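Local coordinates for alpha-1,2-mannosyltransferase (Ktr4), putative (Neosartorya fumigata, PDB 7BOP), which is a putative fungal glycosyltransferase of the GT-A fold, with guanosine-5'-diphosphate and a manganese ion bound in one pocket, at residues 175-180 with 298-303; 232-237 with 320-325. All blocks are in the same frame, centred on the assembly; numbering follows the deposited sequence.

In the fold
Contacts 1 and 2 are neighbours on the same side of the chain's centre, their own centres about 12 Å apart, and together they join four helices. Helix 294-306, a member of contact 1, also borders contact 2: Phe300 turns to residues 175-180, while Tyr299 of the same helix packs on both Leu234 and Ile322 of contact 2. Leu303 CD2 also meets Leu234 CD1 at 3.8 Å. A second link is polar, since His320 NE2 hydrogen-bonds to the carbonyl of Asn174, next to Ser175. Contact 1 lies near the nucleotide: the side chain of Ser175 is about 11 Å from GDP, and Ser166, Tyr167 and Met170 of its helix 165-177 line the nucleotide pocket.

Contact 1. Residues 175-180 with 298-303; sequences SGMFYK and AYFNHL
Ser175 CB lies 4.0 Å from Phe300 CD1. The residue is small enough to sit close to an aromatic group, and its buried OG is bonded to the carbonyl of Cys171, one turn back in its own helix. Gly176 makes the central contact. Its CA stands 3.4 Å from the centroid of the Phe300 ring and only 7° off the ring normal, a CH-pi interaction over one face. Glycine suits this place because no side chain stands between backbone and ring, and the CA atoms of Gly176 and Phe300 are 5.8 Å apart. Phe300 reaches across with CG anti to its backbone N (chi1 166°), which carries the flat ring out from helix 294-306 and over the glycine. Residues 175-177, in a wider pi-type turn, come in the end region of helix 165-177, which in this GT-A enzyme supplies part of the GDP pocket; 178-180 form a 3-10 turn. Met177 bends at its second side-chain torsion and brings CE to the rim of the ring, near its plane and 3.8 Å from Phe300 CZ. Being slender, flexible and apolar, its end fits against the rim while Gly176 lies over the face. Tyr179 lays its OH 3.9 Å from Phe300 CB, the hydroxyl itself being bonded to Asp297 OD1, just ahead of 298-303. Lys180 folds back along the segment: NZ donates to Gly176 O at 2.7 Å, with a C=O...N angle of 154°, and forms a salt bridge with Asp297. The same ammonium gives a hydrogen to a water 2.8 Å from NZ. That water lies in the plane of the Phe300 ring at its edge and donates in turn to Asn301 OD1, 2.7 Å from the water oxygen.

Contact 2. Residues 232-237 with 320-325; sequences PTLWPE and HSIGLG
The closest CA atoms across the contact, those of Trp235 and Ile322, are 8.7 Å apart, so the two helical segments leave room for side chains and touch through these alone. Residues 232-237 hold the start of helix 234-244, where Thr233 occupies the N-cap position and its carbonyl O receives a helical bond from Glu237 N at 2.9 Å. The threonine OG1 is not used to cap the helix but is bonded to Glu312. Facing it, 320-325 lies within helix 316-327 and offers a single residue, Ile322, to two partners. Leu234 has CG anti to the backbone N (chi1 180°), which points the branched end at Ile322, and the two meet tip to tip: Leu234 CD2 is 3.7 Å from Ile322 CD1, and Leu234 CG lies 3.8 Å from the same methyl. In the GT-A fold the helices pack around a central sheet, and here helix 316-327 is hydrogen-bonded to the sheet through Ser321 OG to Phe279 N of strand 278-279 and through His320 ND1 to Glu284 of strand 284-287, while Ile322 points to helix 234-244. Beta-branched isoleucine serves well between two neighbours because it offers two arms. Its long arm, CG1 to CD1, goes to the leucine, whereas CG2, set anti to the backbone N, goes to the tryptophan. Trp235 crosses Ile322 obliquely and presents the rim of its six-membered ring, Trp235 CZ3 being 4.0 Å from Ile322 CG2, with that methyl near the plane of the indole and not over a face. The broad, rigid indole also packs on Met255 and Leu258 of helix 255-258, and Ile322 touches Leu258 too.

Contact 1. Residues 175-180 with 298-303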
loop_
_atom_site.group_PDB
_atom_site.type_symbol
_atom_site.label_atom_id
_atom_site.label_comp_id
_atom_site.label_asym_id
_atom_site.label_seq_id
_atom_site.Cartn_x
_atom_site.Cartn_y
_atom_site.Cartn_z
ATOM N N SER A 175 -7.932 1.391 5.628
ATOM C CA SER A 175 -7.363 1.062 6.934
ATOM C C SER A 175 -8.063 -0.082 7.667
ATOM O O SER A 175 -7.398 -0.887 8.317
ATOM C CB SER A 175 -7.349 2.286 7.849
ATOM O OG SER A 175 -6.508 3.315 7.336
ATOM N N GLY A 176 -9.390 -0.124 7.604
ATOM C CA GLY A 176 -10.162 -1.054 8.431
ATOM C C GLY A 176 -11.341 -1.793 7.831
ATOM O O GLY A 176 -11.885 -2.684 8.487
ATOM N N MET A 177 -11.751 -1.437 6.614
ATOM C CA MET A 177 -13.011 -1.937 6.061
ATOM C C MET A 177 -12.883 -2.866 4.861
ATOM O O MET A 177 -13.708 -3.774 4.724
ATOM C CB MET A 177 -13.927 -0.767 5.698
ATOM C CG MET A 177 -14.261 0.163 6.861
ATOM S SD MET A 177 -15.036 -0.706 8.237
ATOM C CE MET A 177 -15.218 0.615 9.416
ATOM N N PHE A 178 -11.883 -2.670 3.997
ATOM C CA PHE A 178 -11.780 -3.485 2.772
ATOM C C PHE A 178 -11.733 -4.983 3.074
ATOM O O PHE A 178 -12.391 -5.771 2.392
ATOM C CB PHE A 178 -10.617 -3.043 1.861
ATOM C CG PHE A 178 -9.257 -3.572 2.257
ATOM C CD1 PHE A 178 -8.526 -2.980 3.291
ATOM C CD2 PHE A 178 -8.687 -4.639 1.570
ATOM C CE1 PHE A 178 -7.264 -3.454 3.631
ATOM C CE2 PHE A 178 -7.435 -5.126 1.914
ATOM C CZ PHE A 178 -6.715 -4.526 2.946
ATOM N N TYR A 179 -10.997 -5.355 4.120
ATOM C CA TYR A 179 -10.868 -6.749 4.527
ATOM C C TYR A 179 -12.115 -7.341 5.220
ATOM O O TYR A 179 -12.126 -8.530 5.528
ATOM C CB TYR A 179 -9.629 -6.965 5.399
ATOM C CG TYR A 179 -9.540 -6.130 6.664
ATOM C CD1 TYR A 179 -10.095 -6.574 7.862
ATOM C CD2 TYR A 179 -8.841 -4.917 6.669
ATOM C CE1 TYR A 179 -9.988 -5.821 9.020
ATOM C CE2 TYR A 179 -8.722 -4.156 7.822
ATOM C CZ TYR A 179 -9.288 -4.609 8.995
ATOM O OH TYR A 179 -9.169 -3.850 10.136
ATOM N N LYS A 180 -13.121 -6.506 5.480
ATOM C CA LYS A 180 -14.425 -6.929 5.985
ATOM C C LYS A 180 -15.501 -6.968 4.906
ATOM O O LYS A 180 -16.638 -7.306 5.207
ATOM C CB LYS A 180 -14.888 -5.975 7.092
ATOM C CG LYS A 180 -13.995 -5.964 8.315
ATOM C CD LYS A 180 -14.583 -5.046 9.373
ATOM C CE LYS A 180 -13.730 -5.010 10.626
ATOM N NZ LYS A 180 -12.922 -3.759 10.721
ATOM N N ALA A 298 -8.110 -4.702 16.280
ATOM C CA ALA A 298 -8.291 -3.942 17.530
ATOM C C ALA A 298 -7.622 -2.562 17.426
ATOM O O ALA A 298 -8.182 -1.564 17.881
ATOM C CB ALA A 298 -7.739 -4.710 18.721
ATOM N N TYR A 299 -6.437 -2.522 16.816
ATOM C CA TYR A 299 -5.728 -1.265 16.545
ATOM C C TYR A 299 -6.571 -0.352 15.672
ATOM O O TYR A 299 -6.761 0.828 16.003
ATOM C CB TYR A 299 -4.363 -1.545 15.905
ATOM C CG TYR A 299 -3.567 -0.313 15.522
ATOM C CD1 TYR A 299 -3.225 0.643 16.479
ATOM C CD2 TYR A 299 -3.128 -0.113 14.207
ATOM C CE1 TYR A 299 -2.485 1.768 16.136
ATOM C CE2 TYR A 299 -2.381 1.013 13.861
ATOM C CZ TYR A 299 -2.063 1.945 14.825
ATOM O OH TYR A 299 -1.322 3.068 14.492
ATOM N N PHE A 300 -7.118 -0.888 14.578
ATOM C CA PHE A 300 -7.970 -0.078 13.726
ATOM C C PHE A 300 -9.155 0.499 14.509
ATOM O O PHE A 300 -9.441 1.688 14.414
ATOM C CB PHE A 300 -8.497 -0.818 12.490
ATOM C CG PHE A 300 -9.619 -0.084 11.835
ATOM C CD1 PHE A 300 -9.362 1.070 11.106
ATOM C CD2 PHE A 300 -10.942 -0.461 12.052
ATOM C CE1 PHE A 300 -10.397 1.803 10.544
ATOM C CE2 PHE A 300 -11.986 0.269 11.491
ATOM C CZ PHE A 300 -11.710 1.403 10.736
ATOM N N ASN A 301 -9.852 -0.349 15.268
ATOM C CA ASN A 301 -11.022 0.114 16.013
ATOM C C ASN A 301 -10.679 1.178 17.042
ATOM O O ASN A 301 -11.451 2.116 17.218
ATOM C CB ASN A 301 -11.777 -1.044 16.664
ATOM C CG ASN A 301 -12.510 -1.891 15.648
ATOM O OD1 ASN A 301 -13.130 -1.368 14.725
ATOM N ND2 ASN A 301 -12.446 -3.199 15.812
ATOM N N HIS A 302 -9.531 1.037 17.700
ATOM C CA HIS A 302 -9.023 2.080 18.587
ATOM C C HIS A 302 -8.866 3.423 17.851
ATOM O O HIS A 302 -9.349 4.469 18.311
ATOM C CB HIS A 302 -7.681 1.657 19.178
ATOM C CG HIS A 302 -7.079 2.679 20.083
ATOM N ND1 HIS A 302 -6.294 3.714 19.621
ATOM C CD2 HIS A 302 -7.169 2.843 21.419
ATOM C CE1 HIS A 302 -5.925 4.470 20.638
ATOM N NE2 HIS A 302 -6.437 3.960 21.743
ATOM N N LEU A 303 -8.201 3.389 16.702
ATOM C CA LEU A 303 -8.015 4.601 15.884
ATOM C C LEU A 303 -9.354 5.171 15.409
ATOM O O LEU A 303 -9.556 6.395 15.367
ATOM C CB LEU A 303 -7.124 4.301 14.680
ATOM C CG LEU A 303 -5.681 3.873 14.948
ATOM C CD1 LEU A 303 -4.996 3.683 13.597
ATOM C CD2 LEU A 303 -4.901 4.860 15.824
HETATM O O HOH W 1 -14.346 -2.095 12.386
#

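Contact 2. Residues 232-237 with 320-325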
loop_
_atom_site.group_PDB
_atom_site.type_symbol
_atom_site.label_atom_id
_atom_site.label_comp_id
_atom_site.label_asym_id
_atom_site.label_seq_id
_atom_site.Cartn_x
_atom_site.Cartn_y
_atom_site.Cartn_z
ATOM N N PRO A 232 -0.607 14.150 13.383
ATOM C CA PRO A 232 0.062 14.548 14.629
ATOM C C PRO A 232 -0.241 13.712 15.890
ATOM O O PRO A 232 0.663 13.515 16.684
ATOM C CB PRO A 232 -0.352 16.019 14.804
ATOM C CG PRO A 232 -1.596 16.158 14.018
ATOM C CD PRO A 232 -1.400 15.260 12.832
ATOM N N THR A 233 -1.462 13.210 16.069
ATOM C CA THR A 233 -1.765 12.356 17.236
ATOM C C THR A 233 -1.795 10.849 16.947
ATOM O O THR A 233 -2.149 10.060 17.828
ATOM C CB THR A 233 -3.079 12.761 17.950
ATOM O OG1 THR A 233 -4.202 12.587 17.077
ATOM C CG2 THR A 233 -3.018 14.208 18.428
ATOM N N LEU A 234 -1.400 10.439 15.742
ATOM C CA LEU A 234 -1.435 9.015 15.379
ATOM C C LEU A 234 -0.526 8.193 16.285
ATOM O O LEU A 234 -0.961 7.189 16.850
ATOM C CB LEU A 234 -1.059 8.809 13.905
ATOM C CG LEU A 234 -1.049 7.371 13.378
ATOM C CD1 LEU A 234 -2.364 6.657 13.692
ATOM C CD2 LEU A 234 -0.787 7.396 11.879
ATOM N N TRP A 235 0.717 8.629 16.455
ATOM C CA TRP A 235 1.655 7.900 17.312
ATOM C C TRP A 235 1.278 7.965 18.799
ATOM O O TRP A 235 1.326 6.931 19.490
ATOM C CB TRP A 235 3.102 8.336 17.072
ATOM C CG TRP A 235 4.111 7.442 17.732
ATOM C CD1 TRP A 235 4.939 7.765 18.760
ATOM C CD2 TRP A 235 4.375 6.074 17.423
ATOM N NE1 TRP A 235 5.710 6.689 19.111
ATOM C CE2 TRP A 235 5.380 5.632 18.309
ATOM C CE3 TRP A 235 3.869 5.179 16.472
ATOM C CZ2 TRP A 235 5.890 4.336 18.273
ATOM C CZ3 TRP A 235 4.371 3.895 16.440
ATOM C CH2 TRP A 235 5.372 3.482 17.333
ATOM N N PRO A 236 0.900 9.162 19.300
ATOM C CA PRO A 236 0.361 9.206 20.659
ATOM C C PRO A 236 -0.804 8.227 20.890
ATOM O O PRO A 236 -0.808 7.522 21.898
ATOM C CB PRO A 236 -0.081 10.656 20.803
ATOM C CG PRO A 236 0.956 11.399 20.020
ATOM C CD PRO A 236 1.253 10.517 18.824
ATOM N N GLU A 237 -1.747 8.161 19.955
ATOM C CA GLU A 237 -2.877 7.226 20.069
ATOM C C GLU A 237 -2.429 5.773 19.981
ATOM O O GLU A 237 -2.933 4.914 20.713
ATOM C CB GLU A 237 -3.955 7.520 19.024
ATOM C CG GLU A 237 -4.744 8.796 19.289
ATOM C CD GLU A 237 -5.595 8.755 20.555
ATOM O OE1 GLU A 237 -5.786 7.653 21.140
ATOM O OE2 GLU A 237 -6.088 9.834 20.962
ATOM N N HIS A 320 -1.447 1.200 8.114
ATOM C CA HIS A 320 -0.927 -0.134 7.750
ATOM C C HIS A 320 0.506 -0.349 8.207
ATOM O O HIS A 320 0.836 -1.401 8.774
ATOM C CB HIS A 320 -1.007 -0.353 6.237
ATOM C CG HIS A 320 -2.398 -0.589 5.741
ATOM N ND1 HIS A 320 -2.672 -0.909 4.431
ATOM C CD2 HIS A 320 -3.591 -0.570 6.382
ATOM C CE1 HIS A 320 -3.974 -1.057 4.278
ATOM N NE2 HIS A 320 -4.558 -0.854 5.447
ATOM N N SER A 321 1.357 0.651 7.954
ATOM C CA SER A 321 2.778 0.541 8.259
ATOM C C SER A 321 3.042 0.390 9.743
ATOM O O SER A 321 3.869 -0.435 10.148
ATOM C CB SER A 321 3.536 1.754 7.716
ATOM O OG SER A 321 3.343 1.872 6.316
ATOM N N ILE A 322 2.347 1.186 10.553
ATOM C CA ILE A 322 2.463 1.072 12.009
ATOM C C ILE A 322 1.914 -0.288 12.477
ATOM O O ILE A 322 2.539 -0.965 13.293
ATOM C CB ILE A 322 1.752 2.234 12.727
ATOM C CG1 ILE A 322 2.536 3.542 12.525
ATOM C CG2 ILE A 322 1.616 1.951 14.209
ATOM C CD1 ILE A 322 1.736 4.789 12.816
ATOM N N GLY A 323 0.752 -0.678 11.962
ATOM C CA GLY A 323 0.167 -1.973 12.317
ATOM C C GLY A 323 1.086 -3.145 12.021
ATOM O O GLY A 323 1.269 -4.027 12.867
ATOM N N LEU A 324 1.667 -3.148 10.819
ATOM C CA LEU A 324 2.665 -4.150 10.430
ATOM C C LEU A 324 3.890 -4.092 11.326
ATOM O O LEU A 324 4.371 -5.130 11.802
ATOM C CB LEU A 324 3.103 -3.966 8.968
ATOM C CG LEU A 324 2.028 -4.277 7.913
ATOM C CD1 LEU A 324 2.361 -3.609 6.585
ATOM C CD2 LEU A 324 1.873 -5.785 7.740
ATOM N N GLY A 325 4.392 -2.880 11.551
ATOM C CA GLY A 325 5.596 -2.679 12.346
ATOM C C GLY A 325 5.482 -3.048 13.811
ATOM O O GLY A 325 6.493 -3.309 14.445
#